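PDB 4PW1: DUF6836 domain-containing protein from Clostridium leptum, which is of unknown function but adopts a unique fold in which helices surround a nine-stranded antiparallel beta sheet. Local coordinates for residues Ala50-Arg55 / Asp186-Glu191; Phe42-Val47 / Glu66-Ile71. All coordinates share one frame; numbering follows the deposited sequence. Where two conformers were deposited one is given.

Contact 1: residues Ala50-Arg55 / Asp186-Glu191; sequences AANSVR and DQMRKE
N52 on helix 44-58 meets Q187 and M188 near the C-terminal end of helix 173-190, joining two of the helices that surround the nine-stranded antiparallel sheet. The two helices stay well apart here, the nearest CA atoms, N52 and Q187, being 8.1 Å from each other, and side chains bridge the gap. M188 is a selenomethionine whose first side-chain bond points neither at N52 nor away from it, but a bend at chi2 (-51°) brings SE to 3.9 Å from N52 ND2. Its terminal methyl is modelled too close to the asparagine for its exact place to be trusted. Q187 has CG anti to the backbone N (chi1 175°), and this carbon approaches N52 OD1 at 3.8 Å. The two side chains cross at about a right angle.

The polar end of N52 is held from its own helix. Its ND2 donates to S48 O one turn back, while R55 reaches OD1 from one turn ahead and also pairs with D64 through a salt bridge. A51 O lies over the centre of one face of the R55 guanidinium, 3.8 Å above its plane. R55 NH2 bonds to N52 OD1 at 3.2 Å, approaching from above the carbonyl plane, 74° out of it.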
loop_
_atom_site.group_PDB
_atom_site.type_symbol
_atom_site.label_atom_id
_atom_site.label_comp_id
_atom_site.label_asym_id
_atom_site.label_seq_id
_atom_site.Cartn_x
_atom_site.Cartn_y
_atom_site.Cartn_z
ATOM N N ALA B 50 -14.636 -2.009 22.194
ATOM C CA ALA B 50 -14.981 -2.064 20.771
ATOM C C ALA B 50 -16.481 -1.706 20.508
ATOM O O ALA B 50 -16.798 -0.990 19.557
ATOM C CB ALA B 50 -14.670 -3.441 20.218
ATOM N N ALA B 51 -17.386 -2.260 21.304
ATOM C CA ALA B 51 -18.811 -1.885 21.237
ATOM C C ALA B 51 -19.032 -0.376 21.345
ATOM O O ALA B 51 -19.769 0.227 20.543
ATOM C CB ALA B 51 -19.609 -2.579 22.319
ATOM N N ASN B 52 -18.381 0.247 22.324
ATOM C CA ASN B 52 -18.464 1.690 22.466
ATOM C C ASN B 52 -17.769 2.451 21.299
ATOM O O ASN B 52 -18.221 3.504 20.856
ATOM C CB ASN B 52 -17.880 2.068 23.800
ATOM C CG ASN B 52 -18.837 1.740 24.934
ATOM O OD1 ASN B 52 -19.827 2.412 25.106
ATOM N ND2 ASN B 52 -18.547 0.720 25.675
ATOM N N SER B 53 -16.669 1.919 20.814
ATOM C CA SER B 53 -16.003 2.516 19.631
ATOM C C SER B 53 -16.920 2.550 18.410
ATOM O O SER B 53 -17.021 3.577 17.713
ATOM C CB SER B 53 -14.741 1.753 19.304
ATOM O OG SER B 53 -13.798 1.866 20.371
ATOM N N VAL B 54 -17.625 1.449 18.165
ATOM C CA VAL B 54 -18.593 1.379 17.079
ATOM C C VAL B 54 -19.642 2.484 17.229
ATOM O O VAL B 54 -19.883 3.255 16.274
ATOM C CB VAL B 54 -19.271 -0.002 16.992
ATOM C CG1 VAL B 54 -20.439 0.003 16.000
ATOM C CG2 VAL B 54 -18.251 -1.092 16.637
ATOM N N ARG B 55 -20.249 2.612 18.411
ATOM C CA ARG B 55 -21.275 3.644 18.604
ATOM C C ARG B 55 -20.756 5.089 18.534
ATOM O O ARG B 55 -21.407 5.962 17.957
ATOM C CB ARG B 55 -22.027 3.439 19.933
ATOM C CG ARG B 55 -22.948 2.222 19.966
ATOM C CD ARG B 55 -23.792 2.249 21.240
ATOM N NE ARG B 55 -22.960 1.905 22.387
ATOM C CZ ARG B 55 -22.770 0.667 22.832
ATOM N NH1 ARG B 55 -23.297 -0.391 22.229
ATOM N NH2 ARG B 55 -21.976 0.465 23.855
ATOM N N ASP B 186 -13.688 9.460 27.480
ATOM C CA ASP B 186 -14.481 9.857 28.664
ATOM C C ASP B 186 -15.492 8.779 29.024
ATOM O O ASP B 186 -15.619 8.397 30.174
ATOM C CB ASP B 186 -15.248 11.149 28.414
ATOM C CG ASP B 186 -14.354 12.312 28.211
ATOM O OD1 ASP B 186 -13.181 12.210 28.570
ATOM O OD2 ASP B 186 -14.810 13.344 27.697
ATOM N N GLN B 187 -16.206 8.275 28.026
ATOM C CA GLN B 187 -17.154 7.186 28.238
ATOM C C GLN B 187 -16.492 6.000 28.970
ATOM O O GLN B 187 -17.035 5.531 29.997
ATOM C CB GLN B 187 -17.750 6.748 26.903
ATOM C CG GLN B 187 -18.671 5.540 26.940
ATOM C CD GLN B 187 -19.915 5.772 27.762
ATOM O OE1 GLN B 187 -20.285 6.908 28.044
ATOM N NE2 GLN B 187 -20.556 4.686 28.166
HETATM N N MSE B 188 -15.302 5.565 28.517
HETATM C CA MSE B 188 -14.602 4.454 29.193
HETATM C C MSE B 188 -14.176 4.824 30.645
HETATM O O MSE B 188 -14.332 4.036 31.567
HETATM C CB MSE B 188 -13.389 4.005 28.378
HETATM C CG MSE B 188 -13.730 3.561 26.967
HETATM SE SE MSE B 188 -15.167 2.241 26.851
HETATM C CE MSE B 188 -16.825 3.102 26.915
ATOM N N ARG B 189 -13.670 6.030 30.862
ATOM C CA ARG B 189 -13.206 6.410 32.193
ATOM C C ARG B 189 -14.371 6.547 33.176
ATOM O O ARG B 189 -14.292 6.007 34.276
ATOM C CB ARG B 189 -12.359 7.682 32.148
ATOM C CG ARG B 189 -11.068 7.452 31.376
ATOM C CD ARG B 189 -10.044 8.570 31.480
ATOM N NE ARG B 189 -8.891 8.407 30.583
ATOM C CZ ARG B 189 -8.030 7.396 30.634
ATOM N NH1 ARG B 189 -8.201 6.410 31.499
ATOM N NH2 ARG B 189 -7.002 7.356 29.819
ATOM N N LYS B 190 -15.452 7.231 32.754
ATOM C CA LYS B 190 -16.725 7.345 33.523
ATOM C C LYS B 190 -17.181 5.993 34.009
ATOM O O LYS B 190 -17.554 5.845 35.156
ATOM C CB LYS B 190 -17.871 7.957 32.692
ATOM N N GLU B 191 -17.129 4.997 33.139
ATOM C CA GLU B 191 -17.557 3.637 33.478
ATOM C C GLU B 191 -16.456 2.824 34.166
ATOM O O GLU B 191 -16.640 1.640 34.406
ATOM C CB GLU B 191 -17.964 2.857 32.200
ATOM C CG GLU B 191 -19.024 3.536 31.313
ATOM C CD GLU B 191 -20.440 3.319 31.807
ATOM O OE1 GLU B 191 -20.854 2.149 31.899
ATOM O OE2 GLU B 191 -21.138 4.323 32.103
#

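Contact 2: residues Phe42-Val47 / Glu66-Ile71; sequences FEEEIV and ELYPLI
Y68 OH donates to E44 OE2 across a distance of 2.7 Å, the polar link between the start of helix 44-58 and segment 66-71. The carboxylate oxygen lies at the ring edge, in the plane of the tyrosine, and is met on its anti side, 23° out of the carboxylate plane. E44 extends from its backbone with CG anti to N (chi1 -159°), then bends at chi2 to bring OE2 across to the hydroxyl. Carboxylate and ring are turned 33° from each other.

V47, one turn further along the helix, supports the same tyrosine from over a face. Its CG1 sits 3.6 Å from the centroid of the Y68 ring, almost exactly on the ring normal, in a CH-pi contact. All six ring carbons are therefore nearly equidistant from this methyl. Both segments belong to a helix-loop-helix passage on the way to strand 74-76 of the nine-stranded antiparallel sheet, and the contact folds the end of this passage back beside its beginning. E43 occupies the N-cap position of helix 44-58, and its carboxylate forms a salt bridge with R81 on strand 80-89.

Deeper in, I71 packs against V47, and their CA atoms are 6.3 Å apart. V47 CG1 serves both neighbours, since it also lies 4.1 Å from I71 CB. The other valine methyl, CG2, approaches I71 CG2 at 4.1 Å, and I71 CD1 reaches past the side chain to V47 O at 3.9 Å.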
loop_
_atom_site.group_PDB
_atom_site.type_symbol
_atom_site.label_atom_id
_atom_site.label_comp_id
_atom_site.label_asym_id
_atom_site.label_seq_id
_atom_site.Cartn_x
_atom_site.Cartn_y
_atom_site.Cartn_z
ATOM N N PHE B 42 -11.488 -14.147 23.442
ATOM C CA PHE B 42 -12.495 -13.252 24.023
ATOM C C PHE B 42 -11.912 -12.624 25.273
ATOM O O PHE B 42 -11.571 -13.328 26.182
ATOM C CB PHE B 42 -13.784 -14.014 24.437
ATOM C CG PHE B 42 -14.803 -13.121 25.118
ATOM C CD1 PHE B 42 -15.633 -12.353 24.367
ATOM C CD2 PHE B 42 -14.904 -13.040 26.517
ATOM C CE1 PHE B 42 -16.564 -11.502 24.938
ATOM C CE2 PHE B 42 -15.847 -12.184 27.098
ATOM C CZ PHE B 42 -16.649 -11.391 26.296
ATOM N N GLU B 43 -11.848 -11.298 25.318
ATOM C CA GLU B 43 -11.453 -10.553 26.493
ATOM C C GLU B 43 -12.468 -9.440 26.653
ATOM O O GLU B 43 -12.569 -8.523 25.815
ATOM C CB GLU B 43 -10.053 -9.955 26.280
ATOM C CG GLU B 43 -8.957 -11.004 26.194
ATOM C CD GLU B 43 -7.681 -10.479 25.522
ATOM O OE1 GLU B 43 -7.727 -10.013 24.358
ATOM O OE2 GLU B 43 -6.650 -10.482 26.191
ATOM N N GLU B 44 -13.193 -9.474 27.758
ATOM C CA GLU B 44 -14.380 -8.629 27.919
ATOM C C GLU B 44 -14.134 -7.134 27.863
ATOM O O GLU B 44 -14.948 -6.393 27.301
ATOM C CB GLU B 44 -15.158 -8.979 29.204
ATOM C CG GLU B 44 -16.600 -8.509 29.142
ATOM C CD GLU B 44 -16.741 -7.042 29.562
ATOM O OE1 GLU B 44 -15.856 -6.589 30.291
ATOM O OE2 GLU B 44 -17.672 -6.332 29.135
ATOM N N GLU B 45 -13.025 -6.686 28.421
ATOM C CA GLU B 45 -12.686 -5.256 28.390
ATOM C C GLU B 45 -12.426 -4.771 26.969
ATOM O O GLU B 45 -12.688 -3.598 26.635
ATOM C CB GLU B 45 -11.440 -4.975 29.225
ATOM C CG GLU B 45 -11.673 -5.218 30.710
ATOM C CD GLU B 45 -10.877 -4.270 31.586
ATOM O OE1 GLU B 45 -11.413 -3.194 32.007
ATOM O OE2 GLU B 45 -9.708 -4.604 31.821
ATOM N N ILE B 46 -11.896 -5.658 26.137
ATOM C CA ILE B 46 -11.659 -5.278 24.757
ATOM C C ILE B 46 -12.981 -5.228 24.014
ATOM O O ILE B 46 -13.246 -4.273 23.263
ATOM C CB ILE B 46 -10.608 -6.183 24.098
ATOM C CG1 ILE B 46 -9.259 -5.797 24.731
ATOM C CG2 ILE B 46 -10.592 -5.934 22.608
ATOM C CD1 ILE B 46 -8.093 -6.655 24.363
ATOM N N VAL B 47 -13.841 -6.200 24.283
ATOM C CA VAL B 47 -15.154 -6.212 23.673
ATOM C C VAL B 47 -15.976 -4.969 24.035
ATOM O O VAL B 47 -16.537 -4.334 23.174
ATOM C CB VAL B 47 -15.893 -7.511 23.961
ATOM C CG1 VAL B 47 -17.318 -7.454 23.399
ATOM C CG2 VAL B 47 -15.131 -8.684 23.348
ATOM N N GLU B 66 -26.708 -6.635 21.096
ATOM C CA GLU B 66 -26.562 -6.946 19.644
ATOM C C GLU B 66 -25.091 -7.078 19.198
ATOM O O GLU B 66 -24.753 -7.920 18.385
ATOM C CB GLU B 66 -27.242 -5.865 18.800
ATOM C CG GLU B 66 -28.691 -5.574 19.174
ATOM C CD GLU B 66 -29.339 -4.339 18.506
ATOM O OE1 GLU B 66 -28.909 -3.176 18.649
ATOM O OE2 GLU B 66 -30.360 -4.539 17.843
ATOM N N LEU B 67 -24.196 -6.251 19.726
ATOM C CA LEU B 67 -22.792 -6.279 19.261
ATOM C C LEU B 67 -21.936 -7.388 19.886
ATOM O O LEU B 67 -21.077 -7.935 19.214
ATOM C CB LEU B 67 -22.110 -4.943 19.536
ATOM C CG LEU B 67 -22.734 -3.786 18.746
ATOM C CD1 LEU B 67 -22.043 -2.498 19.141
ATOM C CD2 LEU B 67 -22.636 -4.059 17.228
ATOM N N TYR B 68 -22.130 -7.677 21.180
ATOM C CA TYR B 68 -21.224 -8.608 21.900
ATOM C C TYR B 68 -21.052 -9.942 21.193
ATOM O O TYR B 68 -19.940 -10.357 20.960
ATOM C CB TYR B 68 -21.689 -8.822 23.355
ATOM C CG TYR B 68 -21.004 -7.902 24.343
ATOM C CD1 TYR B 68 -20.977 -6.522 24.142
ATOM C CD2 TYR B 68 -20.404 -8.413 25.472
ATOM C CE1 TYR B 68 -20.361 -5.668 25.021
ATOM C CE2 TYR B 68 -19.802 -7.576 26.392
ATOM C CZ TYR B 68 -19.790 -6.215 26.178
ATOM O OH TYR B 68 -19.164 -5.409 27.056
ATOM N N PRO B 69 -22.150 -10.561 20.741
ATOM C CA PRO B 69 -21.971 -11.806 20.027
ATOM C C PRO B 69 -21.195 -11.706 18.719
ATOM O O PRO B 69 -20.720 -12.715 18.237
ATOM C CB PRO B 69 -23.406 -12.263 19.722
ATOM C CG PRO B 69 -24.274 -11.539 20.716
ATOM C CD PRO B 69 -23.582 -10.228 20.937
ATOM N N LEU B 70 -21.060 -10.513 18.152
ATOM C CA LEU B 70 -20.410 -10.362 16.850
ATOM C C LEU B 70 -18.964 -9.874 16.961
ATOM O O LEU B 70 -18.193 -9.961 16.016
ATOM C CB LEU B 70 -21.189 -9.372 15.989
ATOM C CG LEU B 70 -22.669 -9.702 15.766
ATOM C CD1 LEU B 70 -23.316 -8.616 14.941
ATOM C CD2 LEU B 70 -22.800 -11.040 15.059
ATOM N N ILE B 71 -18.595 -9.315 18.103
ATOM C CA ILE B 71 -17.233 -8.813 18.271
ATOM C C ILE B 71 -16.265 -9.955 18.629
ATOM O O ILE B 71 -16.057 -10.255 19.785
ATOM C CB ILE B 71 -17.200 -7.727 19.346
ATOM C CG1 ILE B 71 -18.074 -6.555 18.869
ATOM C CG2 ILE B 71 -15.787 -7.239 19.596
ATOM C CD1 ILE B 71 -18.336 -5.508 19.954
#

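How the contacts relate
Contacts 1 and 2 share helix 44-58, using successive parts of it, and their centres lie 13 Å apart on the same side of the chain's centre. Contact 2 is local, its segments separated by 18 residues, whereas contact 1 brings in helix 173-190 from the other DUF6836 sequence range. They also touch directly: I71 CD1 packs against A51 N at 3.6 Å, I71 CG2 meets A50 CB at 4.0 Å, and L67 CD1 lies 3.9 Å from R55 NH1. Residues 66-71 therefore pack along helix 44-58 beyond V47. A50 and I71 also reach the sheet, touching M100 and M86 respectively. The function of the protein is unknown, and both contacts are described as structural packing.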